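Local coordinates for protein DNA polymerase III, beta subunit (Thermotoga maritima, PDB 1VPK) that probably tethers DNA polymerase and other proteins to DNA as a ring-shaped, head-to-tail dimeric sliding clamp that confers processivity on replication, at residues R280-S291 / V304-D315; V338-E348 / I360-Y370. All blocks are in the same frame, centred on the assembly; numbering follows the deposited sequence. Where two conformers were deposited one is given.

Both contacts lie in the C-terminal clamp domain, and each sets the end of a helix against a beta hairpin, but they serve different sheets. Contact 1 packs the end of helix 271-285 on strands 300-307 and 311-318, at the edge where the sheet continues into the second subunit; most of its touching residues are buried, yet a salt bridge at one end and serines with waters along one side flank the apolar packing. Contact 2, about 26 Å away between centres, is touched by no other chain. It joins helix 332-341 and strand 346-351 to strands 358-362 and 368-372, with an apolar inner side and a polar, partly exposed face carrying Glu348 and Asn361.

Contact 1: R280-S291 / V304-D315; sequences RVMVIASKGSES and VSKSPDYGEVVD
Val281 and Ile284, on one side of helix 280-285, press on Val313 and the backbone of strand 304-307, which runs nearly along the helix at an axis angle of 24°. CG1 of Val313 rests 3.5 Å from Val281 CA, and Ile284 slides past the same valine in the opposite sense. Ile284 CG2, anti to its own amide nitrogen (chi1 -68° for CG1), drops onto the strand, 3.4 Å from Ser307 N.

Away from the hairpin turn, Arg280 NH2 donates to the syn side of Asp315 OD2 at 2.9 Å, the oxygen lying close to the guanidinium plane although the two flat groups are turned 71° apart; bonds from NE are weak. Ser277 also holds OD2, and Ser114 and Thr115 of the second subunit bind OD1. With an alanine in place of this arginine, the Asp315 carboxylate would probably lose its cationic mate, keeping its hydroxyl partners beside the subunit interface.

Among the neutral polar groups, Ser305 OG donates to Ser291 O at 2.8 Å, nearly in line with the carbonyl. Water 1 joins Ile284 O and Ser289 N to Lys306 O, while water 2 links Ser289 OG to Lys306 N.

Lys287, bent at chi2, lays CD over one face of the Tyr310 ring in a CH-pi contact, 3.7 Å from the centroid, and its NZ adds an off-centre cation-pi contact; the stronger polar partner of NZ is Asp85 of the second subunit. Strand 311-315 pairs antiparallel with a strand of that subunit, so helix end and strand edge meet it together, Lys287 and Asp315 each interacting within the contact and across the interface.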
loop_
_atom_site.group_PDB
_atom_site.type_symbol
_atom_site.label_atom_id
_atom_site.label_comp_id
_atom_site.label_asym_id
_atom_site.label_seq_id
_atom_site.Cartn_x
_atom_site.Cartn_y
_atom_site.Cartn_z
ATOM N N ARG A 280 -4.128 -14.059 14.717
ATOM C CA ARG A 280 -4.003 -15.517 14.561
ATOM C C ARG A 280 -5.341 -16.147 14.145
ATOM O O ARG A 280 -5.378 -16.943 13.211
ATOM C CB ARG A 280 -3.398 -16.184 15.836
ATOM C CG ARG A 280 -1.985 -15.696 16.067
ATOM C CD ARG A 280 -1.194 -16.348 17.181
ATOM N NE ARG A 280 -1.686 -16.061 18.520
ATOM C CZ ARG A 280 -1.130 -15.198 19.393
ATOM N NH1 ARG A 280 -0.053 -14.492 19.101
ATOM N NH2 ARG A 280 -1.648 -15.053 20.579
ATOM N N VAL A 281 -6.444 -15.783 14.797
ATOM C CA VAL A 281 -7.698 -16.431 14.504
ATOM C C VAL A 281 -8.284 -15.952 13.185
ATOM O O VAL A 281 -9.033 -16.673 12.569
ATOM C CB VAL A 281 -8.753 -16.350 15.670
ATOM C CG1 VAL A 281 -8.177 -16.979 16.981
ATOM C CG2 VAL A 281 -9.217 -14.918 15.917
ATOM N N MET A 282 -7.899 -14.757 12.747
ATOM C CA MET A 282 -8.317 -14.228 11.457
ATOM C C MET A 282 -7.750 -14.980 10.299
ATOM O O MET A 282 -8.319 -14.967 9.209
ATOM C CB MET A 282 -8.032 -12.730 11.343
ATOM C CG MET A 282 -9.074 -11.981 12.163
ATOM S SD MET A 282 -9.016 -10.192 12.286
ATOM C CE MET A 282 -7.569 -9.717 13.216
ATOM N N VAL A 283 -6.667 -15.689 10.518
ATOM C CA VAL A 283 -6.184 -16.595 9.496
ATOM C C VAL A 283 -7.335 -17.518 9.041
ATOM O O VAL A 283 -7.476 -17.786 7.854
ATOM C CB VAL A 283 -4.973 -17.401 9.975
ATOM C CG1 VAL A 283 -4.641 -18.539 8.954
ATOM C CG2 VAL A 283 -3.792 -16.497 10.152
ATOM N N ILE A 284 -8.153 -17.988 9.988
ATOM C CA ILE A 284 -9.291 -18.854 9.675
ATOM C C ILE A 284 -10.583 -18.053 9.471
ATOM O O ILE A 284 -11.340 -18.355 8.571
ATOM C CB ILE A 284 -9.492 -19.984 10.729
ATOM C CG1 ILE A 284 -8.333 -20.977 10.639
ATOM C CG2 ILE A 284 -10.880 -20.708 10.547
ATOM C CD1 ILE A 284 -8.131 -21.640 9.339
ATOM N N ALA A 285 -10.799 -17.018 10.287
ATOM C CA ALA A 285 -12.030 -16.239 10.198
ATOM C C ALA A 285 -12.219 -15.535 8.835
ATOM O O ALA A 285 -13.363 -15.445 8.321
ATOM C CB ALA A 285 -12.121 -15.245 11.353
ATOM N N SER A 286 -11.119 -15.079 8.244
ATOM C CA SER A 286 -11.156 -14.361 6.963
ATOM C C SER A 286 -11.539 -15.241 5.809
ATOM O O SER A 286 -11.929 -14.737 4.743
ATOM C CB SER A 286 -9.826 -13.662 6.672
ATOM O OG SER A 286 -9.731 -12.489 7.510
ATOM N N LYS A 287 -11.447 -16.554 6.015
ATOM C CA LYS A 287 -11.847 -17.498 5.001
ATOM C C LYS A 287 -13.359 -17.542 4.758
ATOM O O LYS A 287 -13.781 -17.885 3.664
ATOM C CB LYS A 287 -11.302 -18.899 5.321
ATOM C CG LYS A 287 -9.823 -19.056 5.031
ATOM C CD LYS A 287 -9.612 -19.254 3.525
ATOM C CE LYS A 287 -8.248 -18.780 3.053
ATOM N NZ LYS A 287 -8.307 -18.385 1.632
ATOM N N GLY A 288 -14.175 -17.198 5.742
ATOM C CA GLY A 288 -15.603 -17.126 5.493
ATOM C C GLY A 288 -16.479 -16.843 6.681
ATOM O O GLY A 288 -17.447 -16.085 6.573
ATOM N N SER A 289 -16.161 -17.441 7.826
ATOM C CA SER A 289 -17.018 -17.294 9.005
ATOM C C SER A 289 -17.091 -15.849 9.465
ATOM O O SER A 289 -18.155 -15.407 9.927
ATOM C CB SER A 289 -16.554 -18.198 10.135
ATOM O OG SER A 289 -15.461 -17.640 10.814
ATOM N N GLU A 290 -15.987 -15.109 9.315
ATOM C CA GLU A 290 -15.885 -13.712 9.824
ATOM C C GLU A 290 -16.356 -13.633 11.267
ATOM O O GLU A 290 -17.094 -12.710 11.677
ATOM C CB GLU A 290 -16.692 -12.741 8.950
ATOM C CG GLU A 290 -16.495 -12.908 7.454
ATOM C CD GLU A 290 -15.106 -12.534 6.944
ATOM O OE1 GLU A 290 -14.427 -11.729 7.598
ATOM O OE2 GLU A 290 -14.700 -13.013 5.856
ATOM N N SER A 291 -15.926 -14.616 12.050
ATOM C CA SER A 291 -16.426 -14.776 13.419
ATOM C C SER A 291 -15.344 -15.289 14.332
ATOM O O SER A 291 -14.585 -16.125 13.919
ATOM C CB SER A 291 -17.557 -15.788 13.400
ATOM O OG SER A 291 -17.802 -16.310 14.683
ATOM N N VAL A 304 -11.844 -18.686 19.309
ATOM C CA VAL A 304 -12.060 -19.817 18.450
ATOM C C VAL A 304 -12.649 -19.355 17.136
ATOM O O VAL A 304 -13.644 -18.606 17.130
ATOM C CB VAL A 304 -13.011 -20.835 19.109
ATOM C CG1 VAL A 304 -13.346 -22.013 18.134
ATOM C CG2 VAL A 304 -12.404 -21.328 20.396
ATOM N N SER A 305 -12.056 -19.790 16.031
ATOM C CA SER A 305 -12.677 -19.576 14.707
ATOM C C SER A 305 -12.649 -20.862 13.877
ATOM O O SER A 305 -11.723 -21.668 13.965
ATOM C CB SER A 305 -12.029 -18.368 13.998
ATOM O OG SER A 305 -12.762 -18.002 12.826
ATOM N N LYS A 306 -13.702 -21.085 13.086
ATOM C CA LYS A 306 -13.807 -22.304 12.307
ATOM C C LYS A 306 -14.234 -21.956 10.912
ATOM O O LYS A 306 -15.035 -21.053 10.705
ATOM C CB LYS A 306 -14.802 -23.298 12.898
ATOM C CG LYS A 306 -14.610 -23.578 14.348
ATOM C CD LYS A 306 -15.645 -24.586 14.895
ATOM C CE LYS A 306 -15.483 -24.701 16.447
ATOM N NZ LYS A 306 -16.117 -25.973 16.957
ATOM N N SER A 307 -13.645 -22.660 9.968
ATOM C CA SER A 307 -14.034 -22.619 8.583
ATOM C C SER A 307 -14.332 -24.043 8.193
ATOM O O SER A 307 -13.465 -24.912 8.354
ATOM C CB SER A 307 -12.900 -22.088 7.726
ATOM O OG SER A 307 -12.989 -22.630 6.429
ATOM N N PRO A 308 -15.544 -24.285 7.641
ATOM C CA PRO A 308 -15.932 -25.626 7.258
ATOM C C PRO A 308 -14.820 -26.303 6.462
ATOM O O PRO A 308 -14.465 -27.459 6.669
ATOM C CB PRO A 308 -17.182 -25.422 6.347
ATOM C CG PRO A 308 -17.731 -24.094 6.729
ATOM C CD PRO A 308 -16.561 -23.273 7.272
ATOM N N ASP A 309 -14.251 -25.556 5.502
ATOM C CA ASP A 309 -13.479 -26.234 4.413
ATOM C C ASP A 309 -11.991 -26.174 4.670
ATOM O O ASP A 309 -11.247 -26.982 4.150
ATOM C CB ASP A 309 -13.835 -25.642 3.040
ATOM C CG ASP A 309 -15.212 -25.993 2.629
ATOM O OD1 ASP A 309 -15.444 -27.308 2.355
ATOM O OD2 ASP A 309 -16.064 -25.060 2.532
ATOM N N TYR A 310 -11.553 -25.238 5.490
ATOM C CA TYR A 310 -10.132 -25.055 5.686
ATOM C C TYR A 310 -9.612 -25.537 7.038
ATOM O O TYR A 310 -8.484 -26.072 7.124
ATOM C CB TYR A 310 -9.777 -23.599 5.465
ATOM C CG TYR A 310 -9.797 -23.229 4.019
ATOM C CD1 TYR A 310 -8.699 -23.460 3.213
ATOM C CD2 TYR A 310 -10.933 -22.645 3.454
ATOM C CE1 TYR A 310 -8.714 -23.106 1.868
ATOM C CE2 TYR A 310 -10.979 -22.288 2.116
ATOM C CZ TYR A 310 -9.869 -22.509 1.325
ATOM O OH TYR A 310 -9.938 -22.155 -0.003
ATOM N N GLY A 311 -10.408 -25.374 8.089
ATOM C CA GLY A 311 -9.951 -25.776 9.404
ATOM C C GLY A 311 -10.524 -24.947 10.511
ATOM O O GLY A 311 -11.584 -24.309 10.317
ATOM N N GLU A 312 -9.847 -25.031 11.659
ATOM C CA GLU A 312 -10.200 -24.397 12.929
ATOM C C GLU A 312 -8.908 -23.823 13.550
ATOM O O GLU A 312 -7.806 -24.268 13.227
ATOM C CB GLU A 312 -10.786 -25.426 13.911
ATOM C CG GLU A 312 -12.171 -25.974 13.497
ATOM C CD GLU A 312 -12.187 -27.491 13.334
ATOM O OE1 GLU A 312 -11.614 -28.195 14.205
ATOM O OE2 GLU A 312 -12.752 -27.974 12.333
ATOM N N VAL A 313 -9.080 -22.820 14.389
ATOM C CA VAL A 313 -8.030 -22.285 15.236
ATOM C C VAL A 313 -8.615 -22.036 16.617
ATOM O O VAL A 313 -9.753 -21.596 16.751
ATOM C CB VAL A 313 -7.399 -20.977 14.686
ATOM C CG1 VAL A 313 -8.441 -19.876 14.537
ATOM C CG2 VAL A 313 -6.225 -20.524 15.561
ATOM N N VAL A 314 -7.819 -22.339 17.630
ATOM C CA VAL A 314 -8.114 -21.994 19.004
ATOM C C VAL A 314 -6.866 -21.341 19.540
ATOM O O VAL A 314 -5.756 -21.861 19.369
ATOM C CB VAL A 314 -8.443 -23.235 19.849
ATOM C CG1 VAL A 314 -8.678 -22.820 21.321
ATOM C CG2 VAL A 314 -9.619 -23.970 19.240
ATOM N N ASP A 315 -7.035 -20.163 20.096
ATOM C CA ASP A 315 -5.947 -19.439 20.741
ATOM C C ASP A 315 -6.328 -19.075 22.181
ATOM O O ASP A 315 -7.353 -18.482 22.418
ATOM C CB ASP A 315 -5.612 -18.149 19.995
ATOM C CG ASP A 315 -4.276 -17.580 20.430
ATOM O OD1 ASP A 315 -3.299 -18.348 20.547
ATOM O OD2 ASP A 315 -4.185 -16.387 20.703
HETATM O O HOH W 1 -14.001 -19.197 8.348
HETATM O O HOH W 2 -15.801 -19.187 13.083
HETATM O O HOH W 3 -16.258 -18.536 15.773
#

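Contact 2: V338-E348 / I360-Y370; sequences VLKHIETEEIE and INPLDISGYLY
Strands 346-348 and 360-362 run antiparallel, 4.7 Å apart at their axes, with Glu348 and Asn361 as a hydrogen-bonded pair and Ile347 opposite Pro362 as a non-hydrogen-bonded one. Glu348 N gives the straighter of the two bonds of the first pair, 2.8 Å to Asn361 O. Beyond Pro362, Leu363 N donates to Glu346 O from above the carbonyl plane, and Thr344 OG1 reaches the same oxygen from the other face at 2.7 Å. Two donors thus grip Glu346 O where the chain enters the strand.

The threonine hydroxyl takes this position with OG1 between its own N and carbonyl carbon (chi1 57°), which also brings Thr344 OG1 to 3.3 Å from Pro362 CB and turns the methyl CG2 toward Ile365 CG1. Ile342 lies deeper: its CG2 meets Pro362 CB, its CD1 the CG2 of Ile360, and its CG1 approaches CE2 of Tyr370 at 3.9 Å. Both methyls of Val338 lie on one side of the Tyr370 ring plane, CG2 3.6 Å from Tyr370 CB and CG1 near Tyr370 CG and Ile360 CG2. Ile347 CD1 comes to Ile360 CG2 as well. The tyrosine hydroxyl is held by Lys152 O.

On the face that carries Glu348 and Asn361, Asn361 ND2 bonds weakly to Glu348 OE1 and more firmly to Pro362 O, at 3.1 Å and from above the carbonyl plane; with OD1 bonded to Gln359, both ends of the amide are held. Glu348 OE1 makes a salt bridge with Lys266, and Leu363 CD1 lies 3.6 Å from Glu348 OE2.

Aliphatic branches and a tyrosine therefore seat the end of helix 332-341 on the sheet, backbone bonds set the hairpin register, and the Asn361 amide and the Glu348-Lys266 charge pair add polar contacts.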
loop_
_atom_site.group_PDB
_atom_site.type_symbol
_atom_site.label_atom_id
_atom_site.label_comp_id
_atom_site.label_asym_id
_atom_site.label_seq_id
_atom_site.Cartn_x
_atom_site.Cartn_y
_atom_site.Cartn_z
ATOM N N VAL A 338 -11.141 -1.254 17.024
ATOM C CA VAL A 338 -11.088 -0.588 18.341
ATOM C C VAL A 338 -9.663 -0.518 18.913
ATOM O O VAL A 338 -9.188 0.546 19.329
ATOM C CB VAL A 338 -12.064 -1.303 19.344
ATOM C CG1 VAL A 338 -11.852 -0.858 20.693
ATOM C CG2 VAL A 338 -13.568 -1.080 18.969
ATOM N N LEU A 339 -8.954 -1.642 18.892
ATOM C CA LEU A 339 -7.648 -1.735 19.532
ATOM C C LEU A 339 -6.640 -0.839 18.894
ATOM O O LEU A 339 -5.845 -0.242 19.576
ATOM C CB LEU A 339 -7.115 -3.186 19.521
ATOM C CG LEU A 339 -8.066 -4.192 20.158
ATOM C CD1 LEU A 339 -7.501 -5.618 20.072
ATOM C CD2 LEU A 339 -8.427 -3.750 21.596
ATOM N N LYS A 340 -6.705 -0.728 17.572
ATOM C CA LYS A 340 -5.917 0.235 16.825
ATOM C C LYS A 340 -6.037 1.644 17.370
ATOM O O LYS A 340 -5.093 2.424 17.251
ATOM C CB LYS A 340 -6.367 0.288 15.349
ATOM C CG LYS A 340 -6.210 -1.015 14.565
ATOM C CD LYS A 340 -6.801 -0.912 13.142
ATOM C CE LYS A 340 -6.778 -2.299 12.383
ATOM N NZ LYS A 340 -8.090 -2.561 11.651
ATOM N N HIS A 341 -7.210 2.010 17.892
ATOM C CA HIS A 341 -7.430 3.376 18.322
ATOM C C HIS A 341 -7.260 3.642 19.799
ATOM O O HIS A 341 -7.416 4.772 20.243
ATOM C CB HIS A 341 -8.830 3.792 17.888
ATOM C CG HIS A 341 -8.958 3.896 16.414
ATOM N ND1 HIS A 341 -9.312 2.830 15.627
ATOM C CD2 HIS A 341 -8.652 4.903 15.574
ATOM C CE1 HIS A 341 -9.278 3.192 14.359
ATOM N NE2 HIS A 341 -8.900 4.453 14.302
ATOM N N ILE A 342 -6.986 2.594 20.566
ATOM C CA ILE A 342 -6.682 2.738 21.983
ATOM C C ILE A 342 -5.187 2.813 22.156
ATOM O O ILE A 342 -4.425 2.083 21.511
ATOM C CB ILE A 342 -7.282 1.578 22.776
ATOM C CG1 ILE A 342 -8.816 1.703 22.769
ATOM C CG2 ILE A 342 -6.734 1.528 24.212
ATOM C CD1 ILE A 342 -9.545 0.583 23.423
ATOM N N GLU A 343 -4.760 3.683 23.057
ATOM C CA GLU A 343 -3.328 3.943 23.247
ATOM C C GLU A 343 -2.748 3.304 24.496
ATOM O O GLU A 343 -1.540 3.102 24.560
ATOM C CB GLU A 343 -3.093 5.452 23.226
ATOM C CG GLU A 343 -3.900 6.089 22.073
ATOM C CD GLU A 343 -3.454 7.489 21.667
ATOM O OE1 GLU A 343 -2.266 7.888 21.908
ATOM O OE2 GLU A 343 -4.318 8.179 21.063
ATOM N N THR A 344 -3.580 2.919 25.453
ATOM C CA THR A 344 -3.082 2.224 26.636
ATOM C C THR A 344 -2.634 0.794 26.343
ATOM O O THR A 344 -3.114 0.180 25.403
ATOM C CB THR A 344 -4.133 2.186 27.784
ATOM O OG1 THR A 344 -5.354 1.576 27.330
ATOM C CG2 THR A 344 -4.432 3.568 28.239
ATOM N N GLU A 345 -1.735 0.269 27.174
ATOM C CA GLU A 345 -1.197 -1.071 27.004
ATOM C C GLU A 345 -2.185 -2.141 27.374
ATOM O O GLU A 345 -2.082 -3.253 26.862
ATOM C CB GLU A 345 0.050 -1.285 27.832
ATOM C CG GLU A 345 1.170 -0.409 27.435
ATOM C CD GLU A 345 2.386 -0.557 28.325
ATOM O OE1 GLU A 345 2.565 -1.606 28.956
ATOM O OE2 GLU A 345 3.173 0.411 28.401
ATOM N N GLU A 346 -3.118 -1.786 28.273
ATOM C CA GLU A 346 -4.177 -2.655 28.738
ATOM C C GLU A 346 -5.535 -2.067 28.410
ATOM O O GLU A 346 -5.732 -0.859 28.435
ATOM C CB GLU A 346 -4.088 -2.855 30.261
ATOM C CG GLU A 346 -2.839 -3.589 30.726
ATOM C CD GLU A 346 -2.859 -5.061 30.446
ATOM O OE1 GLU A 346 -3.927 -5.679 30.575
ATOM O OE2 GLU A 346 -1.800 -5.632 30.127
ATOM N N ILE A 347 -6.473 -2.946 28.131
ATOM C CA ILE A 347 -7.850 -2.567 27.852
ATOM C C ILE A 347 -8.793 -3.422 28.718
ATOM O O ILE A 347 -8.394 -4.496 29.233
ATOM C CB ILE A 347 -8.209 -2.724 26.337
ATOM C CG1 ILE A 347 -8.166 -4.185 25.877
ATOM C CG2 ILE A 347 -7.244 -1.922 25.470
ATOM C CD1 ILE A 347 -9.489 -4.755 25.546
ATOM N N GLU A 348 -10.023 -2.936 28.879
ATOM C CA GLU A 348 -11.083 -3.747 29.441
ATOM C C GLU A 348 -12.147 -4.071 28.433
ATOM O O GLU A 348 -12.483 -3.258 27.571
ATOM C CB GLU A 348 -11.842 -3.056 30.577
ATOM C CG GLU A 348 -11.080 -2.373 31.568
ATOM C CD GLU A 348 -11.957 -2.075 32.766
ATOM O OE1 GLU A 348 -13.195 -1.842 32.614
ATOM O OE2 GLU A 348 -11.404 -2.118 33.860
ATOM N N ILE A 360 -15.807 -1.904 25.210
ATOM C CA ILE A 360 -14.374 -1.888 25.305
ATOM C C ILE A 360 -13.850 -0.478 25.644
ATOM O O ILE A 360 -14.229 0.567 25.022
ATOM C CB ILE A 360 -13.725 -2.399 24.018
ATOM C CG1 ILE A 360 -14.189 -3.835 23.727
ATOM C CG2 ILE A 360 -12.203 -2.339 24.150
ATOM C CD1 ILE A 360 -13.830 -4.321 22.367
ATOM N N ASN A 361 -12.966 -0.433 26.633
ATOM C CA ASN A 361 -12.350 0.836 26.979
ATOM C C ASN A 361 -10.895 0.691 27.378
ATOM O O ASN A 361 -10.477 -0.373 27.778
ATOM C CB ASN A 361 -13.174 1.515 28.084
ATOM C CG ASN A 361 -13.482 0.620 29.213
ATOM O OD1 ASN A 361 -14.563 -0.003 29.255
ATOM N ND2 ASN A 361 -12.580 0.594 30.199
ATOM N N PRO A 362 -10.130 1.785 27.308
ATOM C CA PRO A 362 -8.783 1.764 27.876
ATOM C C PRO A 362 -8.871 1.610 29.374
ATOM O O PRO A 362 -9.833 2.083 29.965
ATOM C CB PRO A 362 -8.209 3.124 27.547
ATOM C CG PRO A 362 -9.246 3.888 27.018
ATOM C CD PRO A 362 -10.489 3.101 26.803
ATOM N N LEU A 363 -7.870 0.960 29.979
ATOM C CA LEU A 363 -7.869 0.735 31.402
ATOM C C LEU A 363 -7.595 2.031 32.088
ATOM O O LEU A 363 -6.589 2.668 31.851
ATOM C CB LEU A 363 -6.813 -0.312 31.801
ATOM C CG LEU A 363 -6.621 -0.629 33.278
ATOM C CD1 LEU A 363 -7.930 -1.295 33.800
ATOM C CD2 LEU A 363 -5.436 -1.515 33.519
ATOM N N ASP A 364 -8.496 2.389 32.989
ATOM C CA ASP A 364 -8.344 3.523 33.902
ATOM C C ASP A 364 -8.248 4.895 33.229
ATOM O O ASP A 364 -7.626 5.808 33.743
ATOM C CB ASP A 364 -7.166 3.302 34.833
ATOM C CG ASP A 364 -7.430 2.229 35.872
ATOM O OD1 ASP A 364 -8.598 2.021 36.271
ATOM O OD2 ASP A 364 -6.454 1.587 36.278
ATOM N N ILE A 365 -8.864 5.016 32.075
ATOM C CA ILE A 365 -8.850 6.258 31.299
ATOM C C ILE A 365 -10.283 6.507 30.994
ATOM O O ILE A 365 -10.947 5.656 30.443
ATOM C CB ILE A 365 -8.074 6.144 29.985
ATOM C CG1 ILE A 365 -6.602 5.850 30.248
ATOM C CG2 ILE A 365 -8.228 7.427 29.175
ATOM C CD1 ILE A 365 -5.860 6.950 30.924
ATOM N N SER A 366 -10.780 7.653 31.442
ATOM C CA SER A 366 -12.143 8.026 31.172
ATOM C C SER A 366 -12.154 8.854 29.868
ATOM O O SER A 366 -11.122 9.365 29.393
ATOM C CB SER A 366 -12.727 8.843 32.326
ATOM O OG SER A 366 -11.756 9.766 32.775
ATOM N N GLY A 367 -13.342 8.974 29.318
ATOM C CA GLY A 367 -13.553 9.878 28.214
ATOM C C GLY A 367 -13.645 9.218 26.858
ATOM O O GLY A 367 -14.097 9.866 25.907
ATOM N N TYR A 368 -13.252 7.938 26.789
ATOM C CA TYR A 368 -13.215 7.162 25.547
ATOM C C TYR A 368 -13.815 5.782 25.720
ATOM O O TYR A 368 -13.423 5.043 26.636
ATOM C CB TYR A 368 -11.773 7.066 25.025
ATOM C CG TYR A 368 -11.256 8.430 24.641
ATOM C CD1 TYR A 368 -10.645 9.259 25.586
ATOM C CD2 TYR A 368 -11.456 8.927 23.364
ATOM C CE1 TYR A 368 -10.219 10.527 25.250
ATOM C CE2 TYR A 368 -11.022 10.198 23.015
ATOM C CZ TYR A 368 -10.412 10.992 23.965
ATOM O OH TYR A 368 -9.983 12.233 23.614
ATOM N N LEU A 369 -14.771 5.416 24.857
ATOM C CA LEU A 369 -15.349 4.082 24.942
ATOM C C LEU A 369 -15.920 3.608 23.610
ATOM O O LEU A 369 -16.317 4.415 22.732
ATOM C CB LEU A 369 -16.410 3.989 26.027
ATOM C CG LEU A 369 -17.813 4.532 25.829
ATOM C CD1 LEU A 369 -18.700 3.628 24.998
ATOM C CD2 LEU A 369 -18.422 4.707 27.165
ATOM N N TYR A 370 -15.918 2.295 23.474
ATOM C CA TYR A 370 -16.304 1.617 22.241
ATOM C C TYR A 370 -17.307 0.557 22.551
ATOM O O TYR A 370 -17.173 -0.096 23.532
ATOM C CB TYR A 370 -15.070 1.004 21.540
ATOM C CG TYR A 370 -14.082 2.094 21.253
ATOM C CD1 TYR A 370 -14.183 2.852 20.099
ATOM C CD2 TYR A 370 -13.080 2.427 22.179
ATOM C CE1 TYR A 370 -13.275 3.922 19.850
ATOM C CE2 TYR A 370 -12.175 3.471 21.927
ATOM C CZ TYR A 370 -12.294 4.210 20.784
ATOM O OH TYR A 370 -11.427 5.220 20.508
#